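Local atomic coordinates of uncharacterized aldehyde dehydrogenase AldY (Bacillus subtilis, PDB entry 4DNG), a protein that probably oxidises aldehydes to carboxylates with NAD(+) and may protect cells against stress from ethanol and related compounds. Residues F155-S160 with G187-K192; M88-E93 with T102-Q107; V34-S39 with T182-G187. One frame throughout, in Å; residues are numbered along the deposited sequence.

Interaction 1 (F155-S160 with G187-K192); sequences FPMNLS and GTIIAK
Met157 and Ser160 pack on Ile189 and Ile190 in a buried, apolar helix-helix contact of the Rossmann-like domain that binds NAD in aldehyde dehydrogenases. Helix 156-169 leads from strand 135-150 to strand 173-177 and helix 183-196 from there to strand 204-206, all three strands being parallel, so the contact joins the helices of two successive beta-alpha-beta crossovers. The axes of the short segments approach to 10.0 Å and cross at -55°, and no hydrogen bond spans the gap. Met157 sends CG opposite its backbone N (chi1 176°), stays extended to SD and then bends at chi3, which lays its methyl CE 3.8 Å from Ile189 CG2. These two side chains meet at about a right angle, whereas Met157 and Ile190 slide past one another in opposite directions, with Met157 CG 4.1 Å from Ile190 CD1. Ser160 contributes carbon rather than oxygen to the contact. Its OG is occupied away from the isoleucine, among Ser151 OG, His176 NE2, Gly186 O and Pro156 O. The methyl CD1 of Ile190 rests on the first helix at two further points, 3.9 Å from Ser160 CB and 3.9 Å from the carbonyl oxygen of Met157.

Interaction 2 (M88-E93 with T102-Q107); sequences MMIARE and TIELEQ
Ile90 of helix 83-94 reaches across to Leu105 and Glu104 of helix 98-118, and the contact is one of light van der Waals packing in the protein interior. Its apolar part is a single meeting: Ile90 CD1 lies 4.4 Å from Leu105 CB. The side chain of Ile90 sets out toward the other helix, and with chi2 at 159° its CG1-CD1 arm is stretched out, so that the delta methyl leads. Leu105 offers the root of its side chain here, and its side chain also packs on Arg83, Ile86 and Ile87 of helix 83-94. Met157 of helix 156-169 touches both Ile90 and Leu105, so that the three helices share this apolar packing.

The polar part is mere contact, without a hydrogen bond between the segments: the branch methyl CG2 of Ile90 comes to 4.2 Å from Glu104 OE1. Glu104 is nearly fully extended, chi1 -167° and chi2 171°, which carries its carboxylate past Ile90 toward the first turn of helix 156-169. There OE2 accepts hydrogen bonds from the backbone N-H groups of both Met157 and Asn158. This buried oxygen is thus gripped twice at a helix N terminus, a setting that would be expected to favour the charged carboxylate.

Together these features describe two consecutive helices joined by a short connection, 95-97, and held together by side chains, with an acidic residue of the second helix binding the amino end of a crossover helix in the nucleotide-binding fold.

Interaction 3 (V34-S39 with T182-G187); sequences VITTAS and TAISGG
Ile184 meets Ile35 and Thr36 through its delta methyl. A chi1 of -66° sets its CG1 opposite the carbonyl carbon, and a chi2 of 154° stretches the chain, so CD1 is the part that reaches the strand. Thr36 answers with an unusual chi1 of 29°, which leaves OG1 between its backbone N and carbonyl carbon. Ile35 presents the branch methyl CG2 instead of its longer arm.

CD1 of Ile184 consequently sits against two neighbours in sequence, 4.0 Å from Ile35 CG2 and 3.7 Å from Thr36 OG1. The first is an apolar methyl-to-methyl contact; the second is packing of a carbon on a hydroxyl oxygen, and no hydrogen bond links the two segments. Both side chains run aslant to that of Ile184. That consecutive residues can face the same methyl is consistent with the corner the chain turns at Ile35, and both Ile35 and Thr36 make backbone hydrogen bonds with Ile26 of strand 23-27.

On the helix side, Ile184 stands in the first turn, where a wider pi-type turn spans 184-187. Glu93 of helix 83-94 holds this end of the helix: OE2 takes the backbone N-H of Ile184, and OE1 is hydrogen-bonded to Ser185 OG. Met89 of the same helix adds packing beside Ile184.

The arrangement is that of an antiparallel two-stranded hairpin, 23-27 with 34-39, laid over the beginning of a crossover helix of the Rossmann-like domain, away from the annotated NAD(+) and active-site residues.

In the fold
From the N terminus, the first segment, 34-39, meets its partner only at 182-187, so interaction 3 closes the longest loop, some 140 residues. Within that loop, helices 83-94 and 98-118 meet early and close the short loop of interaction 2. Interaction 1 opens later, at 155-160, and closes at 187-192, crossing interaction 3, with which it shares Gly187 and helix 183-196. Interactions 2 and 1 follow in series, with centres about 10 Å apart, bridged by Glu104. Glu93 similarly connects interactions 2 and 3. The three contacts thereby tie the hairpin of 23-27 and 34-39 and the helix pair to two crossover helices of the Rossmann-like domain.

Interaction 1 (F155-S160 with G187-K192)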
loop_
_atom_site.group_PDB
_atom_site.type_symbol
_atom_site.label_atom_id
_atom_site.label_comp_id
_atom_site.label_asym_id
_atom_site.label_seq_id
_atom_site.Cartn_x
_atom_site.Cartn_y
_atom_site.Cartn_z
ATOM N N PHE A 155 -24.504 3.720 -3.614
ATOM C CA PHE A 155 -23.779 3.521 -4.879
ATOM C C PHE A 155 -23.204 2.123 -5.029
ATOM O O PHE A 155 -22.063 1.961 -5.476
ATOM C CB PHE A 155 -22.696 4.594 -5.094
ATOM C CG PHE A 155 -23.223 6.005 -5.041
ATOM C CD1 PHE A 155 -23.991 6.517 -6.096
ATOM C CD2 PHE A 155 -22.962 6.821 -3.932
ATOM C CE1 PHE A 155 -24.482 7.812 -6.047
ATOM C CE2 PHE A 155 -23.449 8.116 -3.879
ATOM C CZ PHE A 155 -24.209 8.611 -4.940
ATOM N N PRO A 156 -24.008 1.097 -4.701
ATOM C CA PRO A 156 -23.531 -0.302 -4.724
ATOM C C PRO A 156 -22.954 -0.752 -6.073
ATOM O O PRO A 156 -21.921 -1.404 -6.100
ATOM C CB PRO A 156 -24.810 -1.106 -4.425
ATOM C CG PRO A 156 -25.930 -0.191 -4.835
ATOM C CD PRO A 156 -25.444 1.159 -4.376
ATOM N N MET A 157 -23.611 -0.421 -7.183
ATOM C CA MET A 157 -23.224 -0.983 -8.470
ATOM C C MET A 157 -21.954 -0.325 -9.018
ATOM O O MET A 157 -21.015 -0.996 -9.475
ATOM C CB MET A 157 -24.361 -0.869 -9.477
ATOM C CG MET A 157 -23.934 -1.352 -10.849
ATOM S SD MET A 157 -25.223 -1.459 -12.088
ATOM C CE MET A 157 -26.307 -2.723 -11.418
ATOM N N ASN A 158 -21.935 0.997 -8.955
ATOM C CA ASN A 158 -20.792 1.762 -9.373
ATOM C C ASN A 158 -19.521 1.319 -8.627
ATOM O O ASN A 158 -18.506 1.002 -9.262
ATOM C CB ASN A 158 -21.116 3.242 -9.156
ATOM C CG ASN A 158 -19.927 4.143 -9.343
ATOM O OD1 ASN A 158 -19.349 4.208 -10.423
ATOM N ND2 ASN A 158 -19.564 4.863 -8.287
ATOM N N LEU A 159 -19.588 1.265 -7.295
ATOM C CA LEU A 159 -18.416 0.957 -6.469
ATOM C C LEU A 159 -17.942 -0.483 -6.615
ATOM O O LEU A 159 -16.752 -0.720 -6.689
ATOM C CB LEU A 159 -18.671 1.286 -4.978
ATOM C CG LEU A 159 -18.823 2.773 -4.609
ATOM C CD1 LEU A 159 -19.017 2.974 -3.112
ATOM C CD2 LEU A 159 -17.653 3.622 -5.103
ATOM N N SER A 160 -18.875 -1.432 -6.625
ATOM C CA SER A 160 -18.578 -2.806 -6.955
ATOM C C SER A 160 -17.815 -2.895 -8.291
ATOM O O SER A 160 -16.725 -3.483 -8.363
ATOM C CB SER A 160 -19.880 -3.634 -7.009
ATOM O OG SER A 160 -20.512 -3.676 -5.730
ATOM N N GLY A 187 -24.426 -6.722 -6.672
ATOM C CA GLY A 187 -23.819 -8.032 -6.951
ATOM C C GLY A 187 -24.434 -8.858 -8.057
ATOM O O GLY A 187 -23.779 -9.173 -9.046
ATOM N N THR A 188 -25.700 -9.217 -7.909
ATOM C CA THR A 188 -26.254 -10.265 -8.786
ATOM C C THR A 188 -26.401 -9.840 -10.252
ATOM O O THR A 188 -26.136 -10.639 -11.163
ATOM C CB THR A 188 -27.584 -10.843 -8.266
ATOM O OG1 THR A 188 -28.516 -9.779 -8.039
ATOM C CG2 THR A 188 -27.361 -11.601 -6.969
ATOM N N ILE A 189 -26.817 -8.591 -10.469
ATOM C CA ILE A 189 -26.963 -8.049 -11.816
ATOM C C ILE A 189 -25.604 -8.066 -12.519
ATOM O O ILE A 189 -25.504 -8.454 -13.698
ATOM C CB ILE A 189 -27.563 -6.628 -11.805
ATOM C CG1 ILE A 189 -29.034 -6.682 -11.440
ATOM C CG2 ILE A 189 -27.424 -5.955 -13.165
ATOM C CD1 ILE A 189 -29.595 -5.318 -11.093
ATOM N N ILE A 190 -24.566 -7.681 -11.778
ATOM C CA ILE A 190 -23.205 -7.667 -12.290
ATOM C C ILE A 190 -22.792 -9.098 -12.650
ATOM O O ILE A 190 -22.287 -9.340 -13.753
ATOM C CB ILE A 190 -22.226 -7.030 -11.287
ATOM C CG1 ILE A 190 -22.309 -5.520 -11.390
ATOM C CG2 ILE A 190 -20.796 -7.460 -11.584
ATOM C CD1 ILE A 190 -21.787 -4.785 -10.172
ATOM N N ALA A 191 -23.031 -10.040 -11.738
ATOM C CA ALA A 191 -22.785 -11.466 -12.041
ATOM C C ALA A 191 -23.542 -11.925 -13.285
ATOM O O ALA A 191 -22.981 -12.600 -14.162
ATOM C CB ALA A 191 -23.121 -12.348 -10.855
ATOM N N LYS A 192 -24.802 -11.533 -13.396
ATOM C CA LYS A 192 -25.570 -11.902 -14.589
ATOM C C LYS A 192 -24.923 -11.361 -15.883
ATOM O O LYS A 192 -24.875 -12.039 -16.911
ATOM C CB LYS A 192 -27.028 -11.445 -14.455
ATOM C CG LYS A 192 -27.926 -11.882 -15.599
ATOM C CD LYS A 192 -28.557 -13.252 -15.409
ATOM C CE LYS A 192 -29.184 -13.756 -16.716
ATOM N NZ LYS A 192 -30.176 -12.843 -17.375
#

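Interaction 2 (M88-E93 with T102-Q107)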
loop_
_atom_site.group_PDB
_atom_site.type_symbol
_atom_site.label_atom_id
_atom_site.label_comp_id
_atom_site.label_asym_id
_atom_site.label_seq_id
_atom_site.Cartn_x
_atom_site.Cartn_y
_atom_site.Cartn_z
ATOM N N MET A 88 -34.535 0.977 -12.803
ATOM C CA MET A 88 -35.666 0.723 -11.928
ATOM C C MET A 88 -35.259 -0.077 -10.704
ATOM O O MET A 88 -35.544 0.341 -9.584
ATOM C CB MET A 88 -36.801 0.016 -12.680
ATOM C CG MET A 88 -38.114 0.004 -11.903
ATOM S SD MET A 88 -38.638 1.648 -11.337
ATOM C CE MET A 88 -39.354 2.321 -12.840
ATOM N N MET A 89 -34.584 -1.207 -10.916
ATOM C CA MET A 89 -34.149 -2.063 -9.808
ATOM C C MET A 89 -33.156 -1.391 -8.827
ATOM O O MET A 89 -33.307 -1.538 -7.608
ATOM C CB MET A 89 -33.621 -3.404 -10.321
ATOM C CG MET A 89 -33.255 -4.396 -9.215
ATOM S SD MET A 89 -34.597 -4.870 -8.101
ATOM C CE MET A 89 -35.698 -5.693 -9.243
ATOM N N ILE A 90 -32.167 -0.654 -9.350
ATOM C CA ILE A 90 -31.271 0.139 -8.498
ATOM C C ILE A 90 -32.074 1.100 -7.629
ATOM O O ILE A 90 -31.803 1.230 -6.447
ATOM C CB ILE A 90 -30.226 0.959 -9.297
ATOM C CG1 ILE A 90 -29.204 0.037 -9.989
ATOM C CG2 ILE A 90 -29.489 1.929 -8.378
ATOM C CD1 ILE A 90 -28.499 0.708 -11.149
ATOM N N ALA A 91 -33.049 1.777 -8.228
ATOM C CA ALA A 91 -33.933 2.650 -7.480
ATOM C C ALA A 91 -34.719 1.887 -6.387
ATOM O O ALA A 91 -34.653 2.257 -5.216
ATOM C CB ALA A 91 -34.876 3.391 -8.423
ATOM N N ARG A 92 -35.405 0.805 -6.761
ATOM C CA ARG A 92 -36.217 0.036 -5.802
ATOM C C ARG A 92 -35.414 -0.468 -4.608
ATOM O O ARG A 92 -35.872 -0.364 -3.474
ATOM C CB ARG A 92 -36.933 -1.149 -6.461
ATOM C CG ARG A 92 -37.399 -0.910 -7.890
ATOM C CD ARG A 92 -38.778 -1.491 -8.180
ATOM N NE ARG A 92 -38.854 -2.957 -8.166
ATOM C CZ ARG A 92 -39.346 -3.677 -7.158
ATOM N NH1 ARG A 92 -39.783 -3.068 -6.059
ATOM N NH2 ARG A 92 -39.396 -5.006 -7.238
ATOM N N GLU A 93 -34.215 -0.989 -4.859
ATOM C CA GLU A 93 -33.463 -1.713 -3.820
ATOM C C GLU A 93 -32.796 -0.749 -2.882
ATOM O O GLU A 93 -32.647 -1.000 -1.689
ATOM C CB GLU A 93 -32.394 -2.612 -4.444
ATOM C CG GLU A 93 -31.814 -3.634 -3.488
ATOM C CD GLU A 93 -30.757 -4.539 -4.115
ATOM O OE1 GLU A 93 -29.981 -4.082 -4.990
ATOM O OE2 GLU A 93 -30.689 -5.724 -3.719
ATOM N N THR A 102 -29.786 6.479 -12.770
ATOM C CA THR A 102 -29.363 6.569 -14.156
ATOM C C THR A 102 -27.892 6.928 -14.222
ATOM O O THR A 102 -27.130 6.346 -15.001
ATOM C CB THR A 102 -30.198 7.594 -14.916
ATOM O OG1 THR A 102 -31.568 7.178 -14.881
ATOM C CG2 THR A 102 -29.724 7.718 -16.386
ATOM N N ILE A 103 -27.495 7.869 -13.369
ATOM C CA ILE A 103 -26.111 8.338 -13.307
ATOM C C ILE A 103 -25.211 7.176 -12.890
ATOM O O ILE A 103 -24.137 6.955 -13.473
ATOM C CB ILE A 103 -25.987 9.552 -12.365
ATOM C CG1 ILE A 103 -26.535 10.807 -13.063
ATOM C CG2 ILE A 103 -24.545 9.780 -11.955
ATOM C CD1 ILE A 103 -26.773 11.993 -12.148
ATOM N N GLU A 104 -25.682 6.405 -11.913
ATOM C CA GLU A 104 -24.937 5.262 -11.422
ATOM C C GLU A 104 -24.755 4.177 -12.498
ATOM O O GLU A 104 -23.629 3.651 -12.672
ATOM C CB GLU A 104 -25.578 4.683 -10.167
ATOM C CG GLU A 104 -24.643 3.709 -9.474
ATOM C CD GLU A 104 -25.115 3.250 -8.104
ATOM O OE1 GLU A 104 -25.908 3.968 -7.440
ATOM O OE2 GLU A 104 -24.657 2.155 -7.691
ATOM N N LEU A 105 -25.835 3.849 -13.218
ATOM C CA LEU A 105 -25.723 2.873 -14.294
ATOM C C LEU A 105 -24.791 3.384 -15.376
ATOM O O LEU A 105 -23.949 2.632 -15.880
ATOM C CB LEU A 105 -27.071 2.489 -14.903
ATOM C CG LEU A 105 -27.053 1.366 -15.967
ATOM C CD1 LEU A 105 -26.264 0.144 -15.529
ATOM C CD2 LEU A 105 -28.459 0.951 -16.287
ATOM N N GLU A 106 -24.938 4.657 -15.730
ATOM C CA GLU A 106 -24.010 5.277 -16.680
ATOM C C GLU A 106 -22.546 5.199 -16.237
ATOM O O GLU A 106 -21.690 4.749 -17.007
ATOM C CB GLU A 106 -24.443 6.691 -17.058
ATOM C CG GLU A 106 -25.432 6.658 -18.221
ATOM C CD GLU A 106 -26.310 7.887 -18.320
ATOM O OE1 GLU A 106 -25.999 8.913 -17.679
ATOM O OE2 GLU A 106 -27.322 7.825 -19.048
ATOM N N GLN A 107 -22.258 5.584 -14.999
ATOM C CA GLN A 107 -20.874 5.524 -14.498
ATOM C C GLN A 107 -20.272 4.130 -14.509
ATOM O O GLN A 107 -19.108 3.967 -14.853
ATOM C CB GLN A 107 -20.791 6.112 -13.115
ATOM C CG GLN A 107 -20.802 7.629 -13.106
ATOM C CD GLN A 107 -20.760 8.181 -11.689
ATOM O OE1 GLN A 107 -20.629 9.386 -11.487
ATOM N NE2 GLN A 107 -20.872 7.295 -10.695
#

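Interaction 3 (V34-S39 with T182-G187)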
loop_
_atom_site.group_PDB
_atom_site.type_symbol
_atom_site.label_atom_id
_atom_site.label_comp_id
_atom_site.label_asym_id
_atom_site.label_seq_id
_atom_site.Cartn_x
_atom_site.Cartn_y
_atom_site.Cartn_z
ATOM N N VAL A 34 -41.221 -6.303 0.140
ATOM C CA VAL A 34 -40.201 -7.305 -0.086
ATOM C C VAL A 34 -39.952 -7.419 -1.588
ATOM O O VAL A 34 -40.870 -7.753 -2.366
ATOM C CB VAL A 34 -40.671 -8.670 0.484
ATOM C CG1 VAL A 34 -39.767 -9.820 0.023
ATOM C CG2 VAL A 34 -40.797 -8.608 2.009
ATOM N N ILE A 35 -38.715 -7.147 -1.995
ATOM C CA ILE A 35 -38.314 -7.308 -3.393
ATOM C C ILE A 35 -38.014 -8.783 -3.702
ATOM O O ILE A 35 -38.557 -9.329 -4.656
ATOM C CB ILE A 35 -37.120 -6.388 -3.733
ATOM C CG1 ILE A 35 -37.537 -4.911 -3.576
ATOM C CG2 ILE A 35 -36.548 -6.717 -5.123
ATOM C CD1 ILE A 35 -36.381 -3.931 -3.571
ATOM N N THR A 36 -37.109 -9.384 -2.920
ATOM C CA THR A 36 -36.936 -10.837 -2.787
ATOM C C THR A 36 -36.499 -11.201 -1.386
ATOM O O THR A 36 -36.277 -10.347 -0.515
ATOM C CB THR A 36 -35.747 -11.412 -3.569
ATOM O OG1 THR A 36 -34.707 -10.425 -3.702
ATOM C CG2 THR A 36 -36.164 -11.949 -4.861
ATOM N N THR A 37 -36.296 -12.498 -1.233
ATOM C CA THR A 37 -35.722 -13.099 -0.047
ATOM C C THR A 37 -34.441 -13.831 -0.462
ATOM O O THR A 37 -34.414 -14.585 -1.436
ATOM C CB THR A 37 -36.751 -14.053 0.590
ATOM O OG1 THR A 37 -37.810 -13.259 1.131
ATOM C CG2 THR A 37 -36.125 -14.901 1.696
ATOM N N ALA A 38 -33.364 -13.586 0.255
ATOM C CA ALA A 38 -32.112 -14.202 -0.131
ATOM C C ALA A 38 -31.601 -15.043 1.017
ATOM O O ALA A 38 -31.604 -14.597 2.176
ATOM C CB ALA A 38 -31.091 -13.150 -0.532
ATOM N N SER A 39 -31.183 -16.259 0.684
ATOM C CA SER A 39 -30.541 -17.165 1.630
ATOM C C SER A 39 -29.073 -16.780 1.778
ATOM O O SER A 39 -28.390 -16.483 0.785
ATOM C CB SER A 39 -30.644 -18.600 1.136
ATOM O OG SER A 39 -29.905 -18.748 -0.055
ATOM N N THR A 182 -28.455 -4.459 -0.609
ATOM C CA THR A 182 -28.358 -3.995 -1.996
ATOM C C THR A 182 -27.608 -5.047 -2.847
ATOM O O THR A 182 -26.777 -4.713 -3.698
ATOM C CB THR A 182 -27.646 -2.626 -2.057
ATOM O OG1 THR A 182 -26.473 -2.705 -1.263
ATOM C CG2 THR A 182 -28.511 -1.508 -1.449
ATOM N N ALA A 183 -27.904 -6.322 -2.618
ATOM C CA ALA A 183 -27.175 -7.390 -3.300
ATOM C C ALA A 183 -27.505 -7.522 -4.777
ATOM O O ALA A 183 -26.695 -8.060 -5.548
ATOM C CB ALA A 183 -27.412 -8.712 -2.608
ATOM N N ILE A 184 -28.703 -7.086 -5.167
ATOM C CA ILE A 184 -29.109 -7.217 -6.552
ATOM C C ILE A 184 -28.332 -6.222 -7.407
ATOM O O ILE A 184 -27.719 -6.597 -8.400
ATOM C CB ILE A 184 -30.631 -7.089 -6.754
ATOM C CG1 ILE A 184 -31.341 -8.264 -6.087
ATOM C CG2 ILE A 184 -30.983 -7.149 -8.229
ATOM C CD1 ILE A 184 -32.755 -7.966 -5.676
ATOM N N SER A 185 -28.325 -4.963 -6.994
ATOM C CA SER A 185 -27.634 -3.943 -7.763
ATOM C C SER A 185 -26.156 -3.928 -7.462
ATOM O O SER A 185 -25.367 -3.587 -8.322
ATOM C CB SER A 185 -28.242 -2.568 -7.538
ATOM O OG SER A 185 -28.628 -2.441 -6.212
ATOM N N GLY A 186 -25.781 -4.321 -6.248
ATOM C CA GLY A 186 -24.377 -4.396 -5.888
ATOM C C GLY A 186 -23.684 -5.717 -6.224
ATOM O O GLY A 186 -22.468 -5.826 -6.078
ATOM N N GLY A 187 -24.426 -6.722 -6.672
ATOM C CA GLY A 187 -23.819 -8.032 -6.951
ATOM C C GLY A 187 -24.434 -8.858 -8.057
ATOM O O GLY A 187 -23.779 -9.173 -9.046
#